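Local coordinates for oligopeptide-binding protein AppA (Bacillus subtilis, PDB 1XOC), which captures oligopeptides outside the cell for the App ABC transporter, an uptake system that can replace Opp in sporulation and genetic competence, at residues N254-Y266 with E497-D509. Sequence-based numbering, arbitrary orientation.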
ATOM      1  N   ASN A 254      29.685   6.462  -5.184  1.00 36.53           N
ATOM      2  CA  ASN A 254      30.304   5.781  -6.310  1.00 36.83           C
ATOM      3  C   ASN A 254      29.424   4.659  -6.827  1.00 36.37           C
ATOM      4  O   ASN A 254      28.746   3.967  -6.053  1.00 37.10           O
ATOM      5  CB  ASN A 254      31.670   5.218  -5.931  1.00 37.77           C
ATOM      6  CG  ASN A 254      32.651   6.303  -5.499  1.00 40.36           C
ATOM      7  OD1 ASN A 254      33.144   6.279  -4.374  1.00 45.92           O
ATOM      8  ND2 ASN A 254      32.917   7.267  -6.379  1.00 41.56           N
ATOM      9  N   ASN A 255      29.458   4.498  -8.142  1.00 36.27           N
ATOM     10  CA  ASN A 255      28.898   3.345  -8.824  1.00 36.01           C
ATOM     11  C   ASN A 255      27.356   3.340  -8.825  1.00 35.08           C
ATOM     12  O   ASN A 255      26.762   2.284  -8.944  1.00 35.58           O
ATOM     13  CB  ASN A 255      29.444   2.033  -8.230  1.00 37.25           C
ATOM     14  CG  ASN A 255      30.999   1.947  -8.255  1.00 40.42           C
ATOM     15  OD1 ASN A 255      31.643   1.674  -7.227  1.00 44.88           O
ATOM     16  ND2 ASN A 255      31.593   2.176  -9.433  1.00 43.78           N
ATOM     17  N   LEU A 256      26.726   4.515  -8.709  1.00 34.13           N
ATOM     18  CA  LEU A 256      25.250   4.599  -8.601  1.00 33.33           C
ATOM     19  C   LEU A 256      24.642   5.694  -9.460  1.00 31.67           C
ATOM     20  O   LEU A 256      25.284   6.681  -9.769  1.00 32.86           O
ATOM     21  CB  LEU A 256      24.806   4.819  -7.141  1.00 33.91           C
ATOM     22  CG  LEU A 256      25.108   3.689  -6.134  1.00 36.22           C
ATOM     23  CD1 LEU A 256      24.949   4.172  -4.681  1.00 37.31           C
ATOM     24  CD2 LEU A 256      24.260   2.463  -6.365  1.00 37.59           C
ATOM     25  N   LYS A 257      23.377   5.497  -9.835  1.00 30.13           N
ATOM     26  CA  LYS A 257      22.554   6.495 -10.490  1.00 29.31           C
ATOM     27  C   LYS A 257      21.201   6.532  -9.773  1.00 28.36           C
ATOM     28  O   LYS A 257      20.832   5.572  -9.121  1.00 27.83           O
ATOM     29  CB  LYS A 257      22.370   6.179 -11.967  1.00 29.63           C
ATOM     30  CG  LYS A 257      21.746   4.824 -12.307  1.00 29.30           C
ATOM     31  CD  LYS A 257      21.780   4.558 -13.845  1.00 30.00           C
ATOM     32  CE  LYS A 257      21.285   3.168 -14.241  1.00 30.18           C
ATOM     33  NZ  LYS A 257      21.838   2.676 -15.543  1.00 31.65           N
ATOM     34  N   ILE A 258      20.481   7.647  -9.890  1.00 28.45           N
ATOM     35  CA  ILE A 258      19.219   7.827  -9.165  1.00 28.08           C
ATOM     36  C   ILE A 258      18.137   8.185 -10.136  1.00 27.35           C
ATOM     37  O   ILE A 258      18.307   9.131 -10.887  1.00 27.51           O
ATOM     38  CB  ILE A 258      19.341   8.921  -8.090  1.00 28.46           C
ATOM     39  CG1 ILE A 258      20.503   8.609  -7.147  1.00 29.50           C
ATOM     40  CG2 ILE A 258      18.050   9.041  -7.286  1.00 28.53           C
ATOM     41  CD1 ILE A 258      20.721   9.668  -6.105  1.00 29.54           C
ATOM     42  N   VAL A 259      17.048   7.423 -10.097  1.00 26.91           N
ATOM     43  CA  VAL A 259      15.876   7.689 -10.937  1.00 27.35           C
ATOM     44  C   VAL A 259      14.770   8.237 -10.032  1.00 28.67           C
ATOM     45  O   VAL A 259      14.397   7.571  -9.078  1.00 28.50           O
ATOM     46  CB  VAL A 259      15.384   6.418 -11.686  1.00 28.68           C
ATOM     47  CG1 VAL A 259      14.123   6.729 -12.504  1.00 29.01           C
ATOM     48  CG2 VAL A 259      16.487   5.905 -12.627  1.00 29.50           C
ATOM     49  N   THR A 260      14.206   9.384 -10.403  1.00 27.67           N
ATOM     50  CA  THR A 260      13.259  10.126  -9.564  1.00 28.39           C
ATOM     51  C   THR A 260      11.932  10.387 -10.307  1.00 28.11           C
ATOM     52  O   THR A 260      11.948  10.823 -11.472  1.00 27.38           O
ATOM     53  CB  THR A 260      13.846  11.493  -9.164  1.00 29.78           C
ATOM     54  OG1 THR A 260      15.058  11.302  -8.403  1.00 32.66           O
ATOM     55  CG2 THR A 260      12.859  12.270  -8.347  1.00 30.65           C
ATOM     56  N   ASP A 261      10.814  10.126  -9.628  1.00 27.85           N
ATOM     57  CA  ASP A 261       9.481  10.485 -10.125  1.00 28.21           C
ATOM     58  C   ASP A 261       8.450  10.380  -9.019  1.00 27.75           C
ATOM     59  O   ASP A 261       8.757   9.939  -7.892  1.00 26.07           O
ATOM     60  CB  ASP A 261       9.092   9.579 -11.310  1.00 27.91           C
ATOM     61  CG  ASP A 261       8.330  10.302 -12.405  1.00 31.78           C
ATOM     62  OD1 ASP A 261       7.527  11.220 -12.105  1.00 30.14           O
ATOM     63  OD2 ASP A 261       8.595   9.975 -13.589  1.00 38.73           O
ATOM     64  N   LEU A 262       7.243  10.855  -9.298  1.00 28.40           N
ATOM     65  CA  LEU A 262       6.136  10.794  -8.352  1.00 27.94           C
ATOM     66  C   LEU A 262       5.763   9.352  -8.033  1.00 28.04           C
ATOM     67  O   LEU A 262       5.739   8.515  -8.916  1.00 27.90           O
ATOM     68  CB  LEU A 262       4.919  11.535  -8.906  1.00 28.79           C
ATOM     69  CG  LEU A 262       3.746  11.811  -7.947  1.00 29.54           C
ATOM     70  CD1 LEU A 262       4.088  12.642  -6.718  1.00 31.74           C
ATOM     71  CD2 LEU A 262       2.684  12.488  -8.795  1.00 30.30           C
ATOM     72  N   ALA A 263       5.573   9.066  -6.737  1.00 27.19           N
ATOM     73  CA  ALA A 263       5.046   7.763  -6.269  1.00 27.69           C
ATOM     74  C   ALA A 263       3.524   7.697  -6.329  1.00 28.34           C
ATOM     75  O   ALA A 263       2.847   8.729  -6.219  1.00 29.33           O
ATOM     76  CB  ALA A 263       5.488   7.499  -4.847  1.00 28.02           C
ATOM     77  N   LEU A 264       2.971   6.495  -6.537  1.00 29.28           N
ATOM     78  CA  LEU A 264       1.507   6.319  -6.515  1.00 29.45           C
ATOM     79  C   LEU A 264       1.046   6.146  -5.059  1.00 30.66           C
ATOM     80  O   LEU A 264       0.736   5.054  -4.610  1.00 29.79           O
ATOM     81  CB  LEU A 264       1.077   5.127  -7.395  1.00 28.96           C
ATOM     82  CG  LEU A 264      -0.412   4.997  -7.672  1.00 28.96           C
ATOM     83  CD1 LEU A 264      -0.843   6.005  -8.711  1.00 28.35           C
ATOM     84  CD2 LEU A 264      -0.733   3.616  -8.183  1.00 30.39           C
ATOM     85  N   SER A 265       1.015   7.249  -4.330  1.00 30.29           N
ATOM     86  CA  SER A 265       0.957   7.192  -2.873  1.00 30.72           C
ATOM     87  C   SER A 265       0.528   8.543  -2.341  1.00 29.93           C
ATOM     88  O   SER A 265       0.641   9.577  -3.029  1.00 29.83           O
ATOM     89  CB  SER A 265       2.331   6.856  -2.333  1.00 31.64           C
ATOM     90  OG  SER A 265       2.366   6.976  -0.928  0.50 37.12           O
ATOM     91  N   TYR A 266       0.044   8.535  -1.094  1.00 29.98           N
ATOM     92  CA  TYR A 266       0.027   9.766  -0.299  1.00 29.35           C
ATOM     93  C   TYR A 266       0.318   9.386   1.151  1.00 29.88           C
ATOM     94  O   TYR A 266       0.095   8.239   1.556  1.00 30.45           O
ATOM     95  CB  TYR A 266      -1.269  10.597  -0.450  1.00 29.99           C
ATOM     96  CG  TYR A 266      -2.540   9.903  -0.001  1.00 29.28           C
ATOM     97  CD1 TYR A 266      -2.885   9.805   1.357  1.00 30.01           C
ATOM     98  CD2 TYR A 266      -3.402   9.346  -0.924  1.00 31.74           C
ATOM     99  CE1 TYR A 266      -4.050   9.168   1.749  1.00 30.33           C
ATOM    100  CE2 TYR A 266      -4.570   8.705  -0.542  1.00 32.46           C
ATOM    101  CZ  TYR A 266      -4.883   8.623   0.815  1.00 30.86           C
ATOM    102  OH  TYR A 266      -6.044   7.982   1.198  1.00 32.49           O
ATOM    103  N   GLU A 497      25.066   2.014 -11.406  1.00 31.16           N
ATOM    104  CA  GLU A 497      25.096   2.850 -12.623  1.00 32.54           C
ATOM    105  C   GLU A 497      25.034   1.985 -13.881  1.00 31.03           C
ATOM    106  O   GLU A 497      24.562   2.443 -14.930  1.00 31.79           O
ATOM    107  CB  GLU A 497      26.283   3.811 -12.644  1.00 33.57           C
ATOM    108  CG  GLU A 497      27.650   3.190 -12.782  1.00 37.70           C
ATOM    109  CD  GLU A 497      28.754   4.239 -12.705  1.00 38.20           C
ATOM    110  OE1 GLU A 497      29.945   3.854 -12.627  1.00 47.62           O
ATOM    111  OE2 GLU A 497      28.423   5.459 -12.733  1.00 46.29           O
ATOM    112  N   ASN A 498      25.458   0.725 -13.760  1.00 30.94           N
ATOM    113  CA  ASN A 498      25.424  -0.230 -14.872  1.00 30.63           C
ATOM    114  C   ASN A 498      24.179  -1.110 -14.911  1.00 30.52           C
ATOM    115  O   ASN A 498      24.125  -2.070 -15.667  1.00 30.69           O
ATOM    116  CB  ASN A 498      26.706  -1.099 -14.885  1.00 30.86           C
ATOM    117  CG  ASN A 498      26.894  -1.890 -13.613  1.00 32.46           C
ATOM    118  OD1 ASN A 498      26.556  -1.421 -12.535  1.00 34.70           O
ATOM    119  ND2 ASN A 498      27.454  -3.098 -13.722  1.00 33.72           N
ATOM    120  N   LEU A 499      23.154  -0.785 -14.116  1.00 29.57           N
ATOM    121  CA  LEU A 499      21.910  -1.545 -14.151  1.00 29.69           C
ATOM    122  C   LEU A 499      21.133  -1.160 -15.394  1.00 30.27           C
ATOM    123  O   LEU A 499      20.828   0.028 -15.569  1.00 31.61           O
ATOM    124  CB  LEU A 499      21.049  -1.270 -12.910  1.00 29.84           C
ATOM    125  CG  LEU A 499      19.860  -2.227 -12.754  1.00 29.36           C
ATOM    126  CD1 LEU A 499      20.299  -3.594 -12.204  1.00 31.22           C
ATOM    127  CD2 LEU A 499      18.798  -1.616 -11.880  1.00 31.62           C
ATOM    128  N   GLU A 500      20.796  -2.145 -16.224  1.00 29.08           N
ATOM    129  CA  GLU A 500      20.082  -1.944 -17.483  1.00 29.72           C
ATOM    130  C   GLU A 500      18.774  -2.709 -17.411  1.00 29.44           C
ATOM    131  O   GLU A 500      18.590  -3.572 -16.545  1.00 30.00           O
ATOM    132  CB  GLU A 500      20.924  -2.451 -18.653  1.00 29.75           C
ATOM    133  CG  GLU A 500      22.282  -1.803 -18.770  1.00 32.74           C
ATOM    134  CD  GLU A 500      22.217  -0.300 -19.051  1.00 39.19           C
ATOM    135  OE1 GLU A 500      23.208   0.414 -18.747  1.00 43.91           O
ATOM    136  OE2 GLU A 500      21.176   0.165 -19.565  1.00 39.39           O
ATOM    137  N   GLY A 501      17.839  -2.349 -18.282  1.00 29.90           N
ATOM    138  CA  GLY A 501      16.535  -2.971 -18.326  1.00 30.46           C
ATOM    139  C   GLY A 501      15.537  -2.491 -17.297  1.00 29.88           C
ATOM    140  O   GLY A 501      14.427  -3.020 -17.222  1.00 31.61           O
ATOM    141  N   TYR A 502      15.945  -1.518 -16.493  1.00 30.26           N
ATOM    142  CA  TYR A 502      15.084  -0.923 -15.472  1.00 30.29           C
ATOM    143  C   TYR A 502      14.071   0.071 -16.097  1.00 30.25           C
ATOM    144  O   TYR A 502      14.425   0.866 -16.959  1.00 30.03           O
ATOM    145  CB  TYR A 502      15.937  -0.255 -14.375  1.00 30.86           C
ATOM    146  CG  TYR A 502      15.113   0.560 -13.386  1.00 29.39           C
ATOM    147  CD1 TYR A 502      14.819   1.899 -13.639  1.00 31.03           C
ATOM    148  CD2 TYR A 502      14.622  -0.006 -12.223  1.00 29.74           C
ATOM    149  CE1 TYR A 502      14.044   2.643 -12.748  1.00 30.26           C
ATOM    150  CE2 TYR A 502      13.877   0.721 -11.324  1.00 28.47           C
ATOM    151  CZ  TYR A 502      13.585   2.060 -11.595  1.00 30.23           C
ATOM    152  OH  TYR A 502      12.826   2.794 -10.703  1.00 31.38           O
ATOM    153  N   LYS A 503      12.819  -0.001 -15.656  1.00 31.18           N
ATOM    154  CA  LYS A 503      11.790   0.976 -15.997  1.00 31.48           C
ATOM    155  C   LYS A 503      11.148   1.417 -14.687  1.00 30.88           C
ATOM    156  O   LYS A 503      10.851   0.570 -13.820  1.00 31.36           O
ATOM    157  CB  LYS A 503      10.718   0.337 -16.874  1.00 32.60           C
ATOM    158  CG  LYS A 503      11.181  -0.066 -18.264  1.00 36.16           C
ATOM    159  CD  LYS A 503      10.079  -0.882 -18.985  1.00 35.89           C
ATOM    160  CE  LYS A 503      10.452  -1.279 -20.402  1.00 40.78           C
ATOM    161  NZ  LYS A 503       9.220  -1.721 -21.162  1.00 43.38           N
ATOM    162  N   TYR A 504      10.982   2.731 -14.549  1.00 30.11           N
ATOM    163  CA  TYR A 504      10.366   3.284 -13.352  1.00 29.65           C
ATOM    164  C   TYR A 504       8.872   2.942 -13.321  1.00 27.99           C
ATOM    165  O   TYR A 504       8.140   3.248 -14.253  1.00 29.61           O
ATOM    166  CB  TYR A 504      10.549   4.799 -13.255  1.00 29.36           C
ATOM    167  CG  TYR A 504       9.827   5.342 -12.035  1.00 29.69           C
ATOM    168  CD1 TYR A 504      10.388   5.232 -10.775  1.00 31.48           C
ATOM    169  CD2 TYR A 504       8.564   5.902 -12.134  1.00 29.04           C
ATOM    170  CE1 TYR A 504       9.713   5.681  -9.649  1.00 31.25           C
ATOM    171  CE2 TYR A 504       7.879   6.354 -10.997  1.00 29.82           C
ATOM    172  CZ  TYR A 504       8.466   6.232  -9.771  1.00 30.88           C
ATOM    173  OH  TYR A 504       7.811   6.670  -8.655  1.00 32.56           O
ATOM    174  N   HIS A 505       8.450   2.329 -12.225  1.00 28.53           N
ATOM    175  CA  HIS A 505       7.061   2.006 -11.943  1.00 27.45           C
ATOM    176  C   HIS A 505       6.651   2.739 -10.664  1.00 27.74           C
ATOM    177  O   HIS A 505       7.344   2.615  -9.619  1.00 28.09           O
ATOM    178  CB  HIS A 505       6.894   0.503 -11.803  1.00 26.71           C
ATOM    179  CG  HIS A 505       5.471   0.015 -11.865  1.00 27.91           C
ATOM    180  ND1 HIS A 505       4.530   0.284 -10.892  1.00 28.86           N
ATOM    181  CD2 HIS A 505       4.851  -0.768 -12.777  1.00 27.41           C
ATOM    182  CE1 HIS A 505       3.383  -0.294 -11.225  1.00 29.80           C
ATOM    183  NE2 HIS A 505       3.550  -0.922 -12.383  1.00 29.34           N
ATOM    184  N   PRO A 506       5.542   3.489 -10.687  1.00 26.73           N
ATOM    185  CA  PRO A 506       5.217   4.345  -9.534  1.00 27.88           C
ATOM    186  C   PRO A 506       4.668   3.637  -8.290  1.00 28.95           C
ATOM    187  O   PRO A 506       4.605   4.267  -7.204  1.00 29.93           O
ATOM    188  CB  PRO A 506       4.203   5.322 -10.124  1.00 27.88           C
ATOM    189  CG  PRO A 506       3.516   4.528 -11.159  1.00 27.63           C
ATOM    190  CD  PRO A 506       4.607   3.733 -11.812  1.00 26.97           C
ATOM    191  N   LYS A 507       4.323   2.360  -8.440  1.00 28.86           N
ATOM    192  CA  LYS A 507       3.786   1.551  -7.364  1.00 30.15           C
ATOM    193  C   LYS A 507       4.683   0.384  -6.936  1.00 31.17           C
ATOM    194  O   LYS A 507       4.864   0.121  -5.717  1.00 31.71           O
ATOM    195  CB  LYS A 507       2.396   1.039  -7.754  1.00 30.48           C
ATOM    196  CG  LYS A 507       1.755   0.239  -6.604  1.00 30.29           C
ATOM    197  CD  LYS A 507       0.346  -0.239  -6.909  1.00 31.93           C
ATOM    198  CE  LYS A 507      -0.167  -1.195  -5.813  1.00 32.87           C
ATOM    199  NZ  LYS A 507      -0.479  -0.482  -4.564  1.00 33.82           N
ATOM    200  N   ARG A 508       5.228  -0.342  -7.903  1.00 30.07           N
ATOM    201  CA  ARG A 508       6.092  -1.491  -7.618  1.00 31.03           C
ATOM    202  C   ARG A 508       7.568  -1.146  -7.804  1.00 32.12           C
ATOM    203  O   ARG A 508       8.056  -1.074  -8.943  1.00 30.44           O
ATOM    204  CB  ARG A 508       5.727  -2.694  -8.488  1.00 31.06           C
ATOM    205  CG  ARG A 508       4.444  -3.372  -8.181  1.00 34.71           C
ATOM    206  CD  ARG A 508       4.648  -4.607  -7.299  1.00 37.05           C
ATOM    207  NE  ARG A 508       5.124  -4.281  -5.966  1.00 37.08           N
ATOM    208  CZ  ARG A 508       4.374  -3.746  -5.010  1.00 38.50           C
ATOM    209  NH1 ARG A 508       3.093  -3.485  -5.235  1.00 39.89           N
ATOM    210  NH2 ARG A 508       4.902  -3.471  -3.823  1.00 38.57           N
ATOM    211  N   ASP A 509       8.284  -0.939  -6.699  1.00 32.10           N
ATOM    212  CA  ASP A 509       9.690  -0.504  -6.754  1.00 32.88           C
ATOM    213  C   ASP A 509      10.575  -1.484  -7.493  1.00 31.84           C
ATOM    214  O   ASP A 509      11.536  -1.089  -8.125  1.00 33.93           O
ATOM    215  CB  ASP A 509      10.272  -0.271  -5.339  1.00 34.33           C
ATOM    216  CG  ASP A 509       9.811   1.016  -4.739  1.00 40.36           C
ATOM    217  OD1 ASP A 509       9.009   1.750  -5.395  1.00 40.20           O
ATOM    218  OD2 ASP A 509      10.278   1.326  -3.613  1.00 47.74           O
TER
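Tyr504 lies with one ring face under the CB of Asp261, a CH-pi contact 3.8 Å from that atom to the ring centroid and displaced toward the rim at CE2. With CG anti to the backbone N (chi1 177°), the ring extends to the end of strand 256-262, where its OH donates to Leu262 O (2.8 Å) from above the carbonyl plane; Asn491 of strand 483-496 also bonds this hydroxyl. Asp261 turns back on its own chain, OD1 taking the Leu262 N-H through its anti lone pair. Val259 fits against both tyrosines, CG2 4.1 Å from Tyr502 CE1 and CG1 beside Tyr504 CB. At the other end, Glu497 N bonds Asn255 O, and the extended chain of Lys257 runs over Glu497 CA; NZ donates hydrogen bonds of 2.8 Å to Glu497 O, from above the carbonyl plane, and to Leu499 O, tilted 26° from it. A methionine here would probably leave both oxygens without this shared donor. Leu264, centre of an inverse gamma turn, gives through its N a nearly straight bond (174°) to Pro506 O, and its CD2 rests on Lys507 CB. Lys507 NZ, bonded to Ser420 OG and Leu421 O, also hydrogen-bonds the bound peptide's backbone. The C-terminal segment, returning from strand 483-496, thus follows that strand's antiparallel partner 256-262 into the peptide site of a family 5 solute-binding protein.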